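Local coordinates for 5'-Methylthioadenosine Nucleosidase (Arabidopsis thaliana, PDB 2H8G), which is a nucleosidase of the phosphorylase superfamily and has an adenine-binding pocket, at residues V30-M35 / N75-G80. Residues are numbered along the deposited sequence; the frame is centred on the assembly and turned at random.
Sequences VFVIAM and NVVCPG
V30, F31 and V32 lie beside N75, V76 and V77 in parallel, as neighbours in the central mixed sheet of the phosphorylase-superfamily fold. F31 N gives its hydrogen to N75 O at 2.8 Å, and F31 O takes one from V77 N. I33 N then bonds to V77 O at 3.0 Å, with an almost straight N-H...O angle of 179°. V30, V32, N75 and V77 lie on one face of the sheet, where V30, V32 and V77 touch helix 92-106. F31 and V76 lie on the other, where F31 meets L42 of helix 36-45.

V77 carries much of the contact on the first face. Its CB sits 4.1 Å from F31 O. CG2 goes further, wedged between backbone N and carbonyl carbon by a chi1 of -59°. That turn brings CG2 to 3.4 Å from F31 O and against V30 CG1 and V32 CG2. On the F31 and V76 side, I33 CD1 meets V76 CG1 at 3.9 Å, its extended chain (chi2 179°) reaching back along the strand.

Beyond the strands, P79 CG lies 3.2 Å from A34 O. A water links the two segments there, donating to A34 O at 2.7 Å and accepting from G80 N at 2.9 Å.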
loop_
_atom_site.group_PDB
_atom_site.type_symbol
_atom_site.label_atom_id
_atom_site.label_comp_id
_atom_site.label_asym_id
_atom_site.label_seq_id
_atom_site.Cartn_x
_atom_site.Cartn_y
_atom_site.Cartn_z
ATOM N N VAL A 30 12.110 -14.382 6.759
ATOM C CA VAL A 30 11.342 -14.165 5.543
ATOM C C VAL A 30 11.965 -13.012 4.776
ATOM O O VAL A 30 12.174 -11.933 5.333
ATOM C CB VAL A 30 9.866 -13.789 5.825
ATOM C CG1 VAL A 30 9.208 -13.279 4.546
ATOM C CG2 VAL A 30 9.100 -14.999 6.343
ATOM N N PHE A 31 12.296 -13.259 3.514
ATOM C CA PHE A 31 12.834 -12.214 2.652
ATOM C C PHE A 31 11.658 -11.711 1.830
ATOM O O PHE A 31 10.931 -12.510 1.240
ATOM C CB PHE A 31 13.871 -12.754 1.659
ATOM C CG PHE A 31 15.254 -12.902 2.223
ATOM C CD1 PHE A 31 15.588 -13.999 3.010
ATOM C CD2 PHE A 31 16.237 -11.952 1.946
ATOM C CE1 PHE A 31 16.882 -14.151 3.513
ATOM C CE2 PHE A 31 17.535 -12.095 2.445
ATOM C CZ PHE A 31 17.856 -13.198 3.228
ATOM N N VAL A 32 11.456 -10.397 1.811
ATOM C CA VAL A 32 10.400 -9.809 1.000
ATOM C C VAL A 32 11.176 -9.163 -0.138
ATOM O O VAL A 32 11.976 -8.252 0.088
ATOM C CB VAL A 32 9.608 -8.738 1.769
ATOM C CG1 VAL A 32 8.666 -8.017 0.816
ATOM C CG2 VAL A 32 8.815 -9.392 2.897
ATOM N N ILE A 33 10.967 -9.666 -1.353
ATOM C CA ILE A 33 11.675 -9.176 -2.536
ATOM C C ILE A 33 10.677 -8.844 -3.640
ATOM O O ILE A 33 9.889 -9.691 -4.063
ATOM C CB ILE A 33 12.692 -10.240 -3.014
ATOM C CG1 ILE A 33 13.645 -10.573 -1.855
ATOM C CG2 ILE A 33 13.468 -9.735 -4.222
ATOM C CD1 ILE A 33 14.698 -11.621 -2.173
ATOM N N ALA A 34 10.726 -7.602 -4.111
ATOM C CA ALA A 34 9.797 -7.115 -5.126
ATOM C C ALA A 34 9.880 -7.737 -6.514
ATOM O O ALA A 34 8.848 -8.008 -7.129
ATOM C CB ALA A 34 9.929 -5.608 -5.250
ATOM N N MET A 35 11.092 -7.940 -7.015
ATOM C CA MET A 35 11.273 -8.499 -8.356
ATOM C C MET A 35 11.786 -9.934 -8.330
ATOM O O MET A 35 12.708 -10.257 -7.589
ATOM C CB MET A 35 12.248 -7.627 -9.150
ATOM C CG MET A 35 11.836 -6.166 -9.242
ATOM S SD MET A 35 13.062 -5.161 -10.113
ATOM C CE MET A 35 12.628 -5.505 -11.819
ATOM N N ASN A 75 12.390 -18.394 3.993
ATOM C CA ASN A 75 11.242 -18.179 3.133
ATOM C C ASN A 75 11.512 -16.919 2.323
ATOM O O ASN A 75 12.025 -15.934 2.849
ATOM C CB ASN A 75 9.969 -18.000 3.970
ATOM C CG ASN A 75 9.545 -19.278 4.672
ATOM O OD1 ASN A 75 9.351 -19.299 5.889
ATOM N ND2 ASN A 75 9.395 -20.350 3.906
ATOM N N VAL A 76 11.208 -16.967 1.033
ATOM C CA VAL A 76 11.392 -15.809 0.165
ATOM C C VAL A 76 10.052 -15.567 -0.514
ATOM O O VAL A 76 9.516 -16.459 -1.170
ATOM C CB VAL A 76 12.465 -16.061 -0.917
ATOM C CG1 VAL A 76 12.574 -14.848 -1.833
ATOM C CG2 VAL A 76 13.806 -16.340 -0.260
ATOM N N VAL A 77 9.504 -14.368 -0.351
ATOM C CA VAL A 77 8.216 -14.055 -0.950
ATOM C C VAL A 77 8.305 -12.887 -1.920
ATOM O O VAL A 77 8.965 -11.883 -1.647
ATOM C CB VAL A 77 7.165 -13.748 0.136
ATOM C CG1 VAL A 77 7.028 -14.944 1.059
ATOM C CG2 VAL A 77 7.567 -12.514 0.929
ATOM N N CYS A 78 7.642 -13.043 -3.063
ATOM C CA CYS A 78 7.623 -12.030 -4.112
ATOM C C CYS A 78 6.184 -11.791 -4.539
ATOM O O CYS A 78 5.384 -12.728 -4.576
ATOM C CB CYS A 78 8.418 -12.511 -5.326
ATOM S SG CYS A 78 10.112 -13.000 -4.976
ATOM N N PRO A 79 5.838 -10.538 -4.880
ATOM C CA PRO A 79 4.479 -10.192 -5.308
ATOM C C PRO A 79 4.077 -10.894 -6.605
ATOM O O PRO A 79 2.891 -11.026 -6.908
ATOM C CB PRO A 79 4.538 -8.670 -5.445
ATOM C CG PRO A 79 5.964 -8.418 -5.819
ATOM C CD PRO A 79 6.708 -9.348 -4.886
ATOM N N GLY A 80 5.074 -11.333 -7.367
ATOM C CA GLY A 80 4.808 -12.042 -8.606
ATOM C C GLY A 80 4.403 -11.196 -9.794
ATOM O O GLY A 80 4.454 -9.965 -9.758
HETATM O O HOH W 1 7.709 -10.243 -8.041
#